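Long-range contacts in minor fimbrium tip subunit Mfa3 (Porphyromonas gingivalis ATCC 33277, PDB 5NF4), which forms part of the tip of the minor fimbriae, cell-surface filaments that mediate biofilm formation and adhesion to host cells and other oral bacteria: residues D67-L72 and S98-T103; F115-P120 and F159-M164. All coordinates share one frame; numbering follows the deposited sequence.

Interaction 1: residues D67-L72 and S98-T103; sequences DRVHSL and STYVFT
Between two β-layers of a sandwich-like lobe, Tyr100 of strand 99-106 reaches over to Val69, in the loop before strand 71-78, and Leu72, near the strand's start. The chains run close at Ser98, with Arg68 CA 4.7 Å from Ser98 CA, and diverge toward Leu72 and Tyr100, whose CA atoms are 8.1 Å apart. Where they diverge, the Tyr100 side chain spans the gap. Tyr100 OH donates a hydrogen bond of 2.8 Å to Val69 O, meeting the carbonyl at a C=O...donor angle of 140° and tilted 27° from its plane. The carbonyl O of His70 also lies 3.3 Å from Tyr100 OH, but Val69 O takes the hydrogen bond. With CG beside the backbone N (chi1 -74°), the ring of Tyr100 extends across to Val69, whose CG1 meets its edge in plane, 3.6 Å from CE2. This is consistent with packing between two layers of a β-sandwich: strand 99-106 pairs with strand 41-49, whereas strand 71-78 lies between strands 84-91 and 109-117. The Leu72 and Tyr100 side chains pass antiparallel, one alongside the other, and Leu72 CD2 comes within 4.1 Å of Tyr100 CD2. The same methyl faces the edge of the next inward-pointing aromatic, 4.4 Å from Phe102 CE2, while the Phe102 ring itself stacks on His88. At the other end, Ser98 CB sits 3.4 Å from Asp67 O. The Asp67 carboxylate turns from Ser98 to form a salt bridge with Arg194.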
loop_
_atom_site.group_PDB
_atom_site.type_symbol
_atom_site.label_atom_id
_atom_site.label_comp_id
_atom_site.label_asym_id
_atom_site.label_seq_id
_atom_site.Cartn_x
_atom_site.Cartn_y
_atom_site.Cartn_z
ATOM N N ASP A 67 -1.793 -9.186 6.753
ATOM C CA ASP A 67 -3.169 -8.768 7.049
ATOM C C ASP A 67 -3.379 -8.284 8.477
ATOM O O ASP A 67 -4.480 -7.872 8.842
ATOM C CB ASP A 67 -4.109 -9.948 6.785
ATOM C CG ASP A 67 -3.961 -10.506 5.390
ATOM O OD1 ASP A 67 -3.680 -9.718 4.463
ATOM O OD2 ASP A 67 -4.118 -11.729 5.215
ATOM N N ARG A 68 -2.347 -8.372 9.302
ATOM C CA ARG A 68 -2.528 -8.146 10.731
ATOM C C ARG A 68 -2.637 -6.676 11.031
ATOM O O ARG A 68 -1.864 -5.870 10.522
ATOM C CB ARG A 68 -1.376 -8.752 11.530
ATOM C CG ARG A 68 -1.555 -10.224 11.823
ATOM C CD ARG A 68 -0.422 -10.787 12.658
ATOM N NE ARG A 68 -0.461 -12.250 12.695
ATOM C CZ ARG A 68 0.214 -13.002 13.557
ATOM N NH1 ARG A 68 0.982 -12.441 14.487
ATOM N NH2 ARG A 68 0.105 -14.323 13.499
ATOM N N VAL A 69 -3.629 -6.339 11.850
ATOM C CA VAL A 69 -3.799 -4.990 12.324
ATOM C C VAL A 69 -3.538 -5.009 13.822
ATOM O O VAL A 69 -4.399 -5.412 14.601
ATOM C CB VAL A 69 -5.210 -4.446 12.039
ATOM C CG1 VAL A 69 -5.292 -2.984 12.457
ATOM C CG2 VAL A 69 -5.560 -4.609 10.554
ATOM N N HIS A 70 -2.359 -4.523 14.198
ATOM C CA HIS A 70 -1.865 -4.540 15.579
ATOM C C HIS A 70 -2.383 -3.382 16.416
ATOM O O HIS A 70 -2.568 -3.510 17.620
ATOM C CB HIS A 70 -0.338 -4.490 15.568
ATOM C CG HIS A 70 0.286 -5.707 14.971
ATOM N ND1 HIS A 70 0.603 -5.798 13.632
ATOM C CD2 HIS A 70 0.614 -6.898 15.523
ATOM C CE1 HIS A 70 1.124 -6.990 13.396
ATOM N NE2 HIS A 70 1.136 -7.679 14.525
ATOM N N SER A 71 -2.559 -2.248 15.767
ATOM C CA SER A 71 -3.172 -1.088 16.398
ATOM C C SER A 71 -4.008 -0.355 15.381
ATOM O O SER A 71 -3.735 -0.402 14.190
ATOM C CB SER A 71 -2.121 -0.150 16.982
ATOM O OG SER A 71 -1.388 0.483 15.942
ATOM N N LEU A 72 -5.028 0.342 15.861
ATOM C CA LEU A 72 -5.914 1.090 14.998
ATOM C C LEU A 72 -6.411 2.341 15.709
ATOM O O LEU A 72 -7.064 2.236 16.743
ATOM C CB LEU A 72 -7.107 0.218 14.585
ATOM C CG LEU A 72 -8.149 0.917 13.707
ATOM C CD1 LEU A 72 -7.542 1.288 12.355
ATOM C CD2 LEU A 72 -9.394 0.054 13.562
ATOM N N SER A 98 -7.067 -9.319 12.524
ATOM C CA SER A 98 -7.158 -8.553 11.274
ATOM C C SER A 98 -8.380 -7.653 11.283
ATOM O O SER A 98 -8.630 -6.926 10.324
ATOM C CB SER A 98 -7.244 -9.480 10.065
ATOM O OG SER A 98 -8.517 -10.118 10.018
ATOM N N THR A 99 -9.151 -7.729 12.361
ATOM C CA THR A 99 -10.404 -6.978 12.460
ATOM C C THR A 99 -10.635 -6.430 13.863
ATOM O O THR A 99 -10.292 -7.086 14.854
ATOM C CB THR A 99 -11.611 -7.856 12.113
ATOM O OG1 THR A 99 -11.778 -8.832 13.145
ATOM C CG2 THR A 99 -11.428 -8.567 10.773
ATOM N N TYR A 100 -11.270 -5.254 13.925
ATOM C CA TYR A 100 -11.676 -4.624 15.175
ATOM C C TYR A 100 -13.141 -4.284 15.092
ATOM O O TYR A 100 -13.610 -3.797 14.074
ATOM C CB TYR A 100 -10.852 -3.359 15.458
ATOM C CG TYR A 100 -9.452 -3.701 15.900
ATOM C CD1 TYR A 100 -9.197 -4.131 17.194
ATOM C CD2 TYR A 100 -8.399 -3.650 15.012
ATOM C CE1 TYR A 100 -7.918 -4.464 17.589
ATOM C CE2 TYR A 100 -7.129 -3.983 15.392
ATOM C CZ TYR A 100 -6.888 -4.389 16.678
ATOM O OH TYR A 100 -5.602 -4.725 17.050
ATOM N N VAL A 101 -13.877 -4.595 16.147
ATOM C CA VAL A 101 -15.239 -4.128 16.237
ATOM C C VAL A 101 -15.390 -3.445 17.600
ATOM O O VAL A 101 -15.017 -4.008 18.636
ATOM C CB VAL A 101 -16.228 -5.295 16.047
ATOM C CG1 VAL A 101 -15.923 -6.409 17.002
ATOM C CG2 VAL A 101 -17.681 -4.821 16.240
ATOM N N PHE A 102 -15.914 -2.221 17.589
ATOM C CA PHE A 102 -16.082 -1.462 18.828
ATOM C C PHE A 102 -17.196 -0.423 18.698
ATOM O O PHE A 102 -17.550 -0.021 17.595
ATOM C CB PHE A 102 -14.765 -0.773 19.213
ATOM C CG PHE A 102 -14.226 0.177 18.175
ATOM C CD1 PHE A 102 -14.615 1.519 18.130
ATOM C CD2 PHE A 102 -13.296 -0.258 17.241
ATOM C CE1 PHE A 102 -14.102 2.399 17.174
ATOM C CE2 PHE A 102 -12.789 0.604 16.288
ATOM C CZ PHE A 102 -13.174 1.943 16.253
ATOM N N THR A 103 -17.705 0.022 19.835
ATOM C CA THR A 103 -18.757 1.033 19.866
ATOM C C THR A 103 -18.206 2.403 20.267
ATOM O O THR A 103 -17.405 2.488 21.174
ATOM C CB THR A 103 -19.820 0.591 20.824
ATOM O OG1 THR A 103 -20.308 -0.687 20.394
ATOM C CG2 THR A 103 -20.963 1.597 20.856
#

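Interaction 2: residues F115-P120 and F159-M164; sequences FVANIP and FPMSRM
Four backbone hydrogen bonds and one from a side chain join Phe115-Asn118 to Phe159-Arg163. Phe115 N donates to Arg163 O (2.8 Å) and Arg163 N to Phe115 O (3.0 Å); Ala117 N gives to Met161 O (2.8 Å) and Met161 N to Ala117 O (3.1 Å). Further on, Asn118 ND2 reaches Phe159 O at 2.9 Å, nearly straight at 166°; the acceptor lies in the plane of the Asn118 amide, though the donor stands above the carbonyl plane. The other amide atom, OD1, accepts from His70 N. This is a regular antiparallel β-ladder, its strands at 177°: Phe115-Arg163 and Ala117-Met161 are hydrogen-bonded pairs, Val116-Ser162 the non-hydrogen-bonded pair between them. Strand 161-170 lies between strands 109-117 and 180-205, with Pro160 and Ser162 backbone-bonded to Val195 and Gln193. Ser162 OG bonds to Leu224 O. On the opposite face, Ala117 CB packs on Met161 CB at 4.1 Å, and the extended Met161 chain carries CE alongside Asn118 ND2. The Phe115 ring turns its edge to Arg163 O, while Arg163 NH1 hydrogen-bonds to Lys191 O. The Ile119 and Pro160 side chains cross at about a right angle, with Ile119 CD1 3.7 Å from Pro160 CB.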
loop_
_atom_site.group_PDB
_atom_site.type_symbol
_atom_site.label_atom_id
_atom_site.label_comp_id
_atom_site.label_asym_id
_atom_site.label_seq_id
_atom_site.Cartn_x
_atom_site.Cartn_y
_atom_site.Cartn_z
ATOM N N PHE A 115 -8.873 6.677 9.751
ATOM C CA PHE A 115 -8.441 5.428 10.333
ATOM C C PHE A 115 -6.965 5.225 9.969
ATOM O O PHE A 115 -6.601 5.306 8.798
ATOM C CB PHE A 115 -9.255 4.240 9.826
ATOM C CG PHE A 115 -10.695 4.257 10.283
ATOM C CD1 PHE A 115 -11.658 4.924 9.548
ATOM C CD2 PHE A 115 -11.055 3.629 11.452
ATOM C CE1 PHE A 115 -12.974 4.940 9.960
ATOM C CE2 PHE A 115 -12.381 3.629 11.889
ATOM C CZ PHE A 115 -13.340 4.285 11.146
ATOM N N VAL A 116 -6.156 4.969 10.990
ATOM C CA VAL A 116 -4.701 4.784 10.834
ATOM C C VAL A 116 -4.295 3.531 11.611
ATOM O O VAL A 116 -4.519 3.453 12.805
ATOM C CB VAL A 116 -3.921 6.023 11.348
ATOM C CG1 VAL A 116 -2.441 5.807 11.225
ATOM C CG2 VAL A 116 -4.300 7.259 10.511
ATOM N N ALA A 117 -3.648 2.566 10.939
ATOM C CA ALA A 117 -3.287 1.317 11.564
ATOM C C ALA A 117 -1.789 1.084 11.510
ATOM O O ALA A 117 -1.138 1.531 10.565
ATOM C CB ALA A 117 -3.994 0.151 10.900
ATOM N N ASN A 118 -1.288 0.437 12.560
ATOM C CA ASN A 118 0.104 -0.003 12.625
ATOM C C ASN A 118 1.132 1.127 12.517
ATOM O O ASN A 118 2.241 0.926 12.038
ATOM C CB ASN A 118 0.337 -1.024 11.524
ATOM C CG ASN A 118 -0.463 -2.290 11.740
ATOM O OD1 ASN A 118 -0.868 -2.580 12.870
ATOM N ND2 ASN A 118 -0.654 -3.077 10.674
ATOM N N ILE A 119 0.768 2.296 12.990
ATOM C CA ILE A 119 1.698 3.415 13.077
ATOM C C ILE A 119 2.324 3.450 14.478
ATOM O O ILE A 119 1.624 3.465 15.490
ATOM C CB ILE A 119 0.963 4.735 12.742
ATOM C CG1 ILE A 119 0.526 4.735 11.270
ATOM C CG2 ILE A 119 1.823 5.954 13.056
ATOM C CD1 ILE A 119 1.666 4.563 10.263
ATOM N N PRO A 120 3.668 3.423 14.557
ATOM C CA PRO A 120 4.310 3.461 15.876
ATOM C C PRO A 120 3.875 4.641 16.738
ATOM O O PRO A 120 3.931 5.804 16.282
ATOM C CB PRO A 120 5.801 3.581 15.537
ATOM C CG PRO A 120 5.917 3.010 14.189
ATOM C CD PRO A 120 4.657 3.348 13.472
ATOM N N PHE A 159 2.231 -3.856 8.359
ATOM C CA PHE A 159 2.295 -2.757 7.385
ATOM C C PHE A 159 1.421 -1.601 7.820
ATOM O O PHE A 159 0.294 -1.831 8.237
ATOM C CB PHE A 159 1.806 -3.215 5.995
ATOM C CG PHE A 159 2.661 -4.229 5.328
ATOM C CD1 PHE A 159 4.023 -4.016 5.137
ATOM C CD2 PHE A 159 2.089 -5.372 4.808
ATOM C CE1 PHE A 159 4.797 -4.968 4.494
ATOM C CE2 PHE A 159 2.839 -6.305 4.172
ATOM C CZ PHE A 159 4.214 -6.105 4.011
ATOM N N PRO A 160 1.893 -0.348 7.696
ATOM C CA PRO A 160 0.961 0.773 7.879
ATOM C C PRO A 160 -0.223 0.685 6.948
ATOM O O PRO A 160 -0.084 0.288 5.786
ATOM C CB PRO A 160 1.806 2.015 7.563
ATOM C CG PRO A 160 3.244 1.570 7.822
ATOM C CD PRO A 160 3.267 0.106 7.406
ATOM N N MET A 161 -1.403 1.031 7.470
ATOM C CA MET A 161 -2.635 1.034 6.678
ATOM C C MET A 161 -3.464 2.254 7.050
ATOM O O MET A 161 -3.301 2.827 8.129
ATOM C CB MET A 161 -3.460 -0.224 6.899
ATOM C CG MET A 161 -2.680 -1.485 6.975
ATOM S SD MET A 161 -3.826 -2.856 7.157
ATOM C CE MET A 161 -2.686 -4.229 7.354
ATOM N N SER A 162 -4.314 2.687 6.131
ATOM C CA SER A 162 -5.227 3.764 6.461
ATOM C C SER A 162 -6.466 3.766 5.621
ATOM O O SER A 162 -6.565 3.089 4.585
ATOM C CB SER A 162 -4.515 5.090 6.286
ATOM O OG SER A 162 -4.169 5.224 4.916
ATOM N N ARG A 163 -7.427 4.561 6.064
ATOM C CA ARG A 163 -8.569 4.846 5.227
ATOM C C ARG A 163 -9.219 6.101 5.767
ATOM O O ARG A 163 -9.179 6.340 6.969
ATOM C CB ARG A 163 -9.537 3.670 5.215
ATOM C CG ARG A 163 -10.595 3.739 4.124
ATOM C CD ARG A 163 -10.055 3.445 2.754
ATOM N NE ARG A 163 -11.119 3.686 1.799
ATOM C CZ ARG A 163 -11.941 2.764 1.318
ATOM N NH1 ARG A 163 -11.801 1.484 1.646
ATOM N NH2 ARG A 163 -12.902 3.132 0.483
ATOM N N MET A 164 -9.751 6.925 4.877
ATOM C CA MET A 164 -10.529 8.071 5.323
ATOM C C MET A 164 -11.813 8.201 4.535
ATOM O O MET A 164 -11.890 7.877 3.335
ATOM C CB MET A 164 -9.689 9.364 5.270
ATOM C CG MET A 164 -9.255 9.863 3.949
ATOM S SD MET A 164 -8.373 11.457 4.111
ATOM C CE MET A 164 -9.782 12.560 4.284
#

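How the interactions relate
Interactions 1 and 2 have centres 10 Å apart and meet where the start of strand 71-78 lies beside the end of strand 109-117, its neighbour in the sheet. Asn118 joins them most directly: its OD1 lies 2.8 Å from His70 N and its ND2 3.0 Å from Arg68 O, both probable hydrogen bonds, so the amide that reaches Phe159 in interaction 2 also holds the backbone leading into strand 71-78. Packing adds to this, with Ala117 CB 3.3 Å from Ser71 O and Met161 CE 3.7 Å from Arg68 O. Residues 67-72 therefore lie between the two contacts, with the side chains of Val69 and Leu72 touching Ala117 as well as Tyr100. Strand 109-117 directly follows strand 99-106 in the chain.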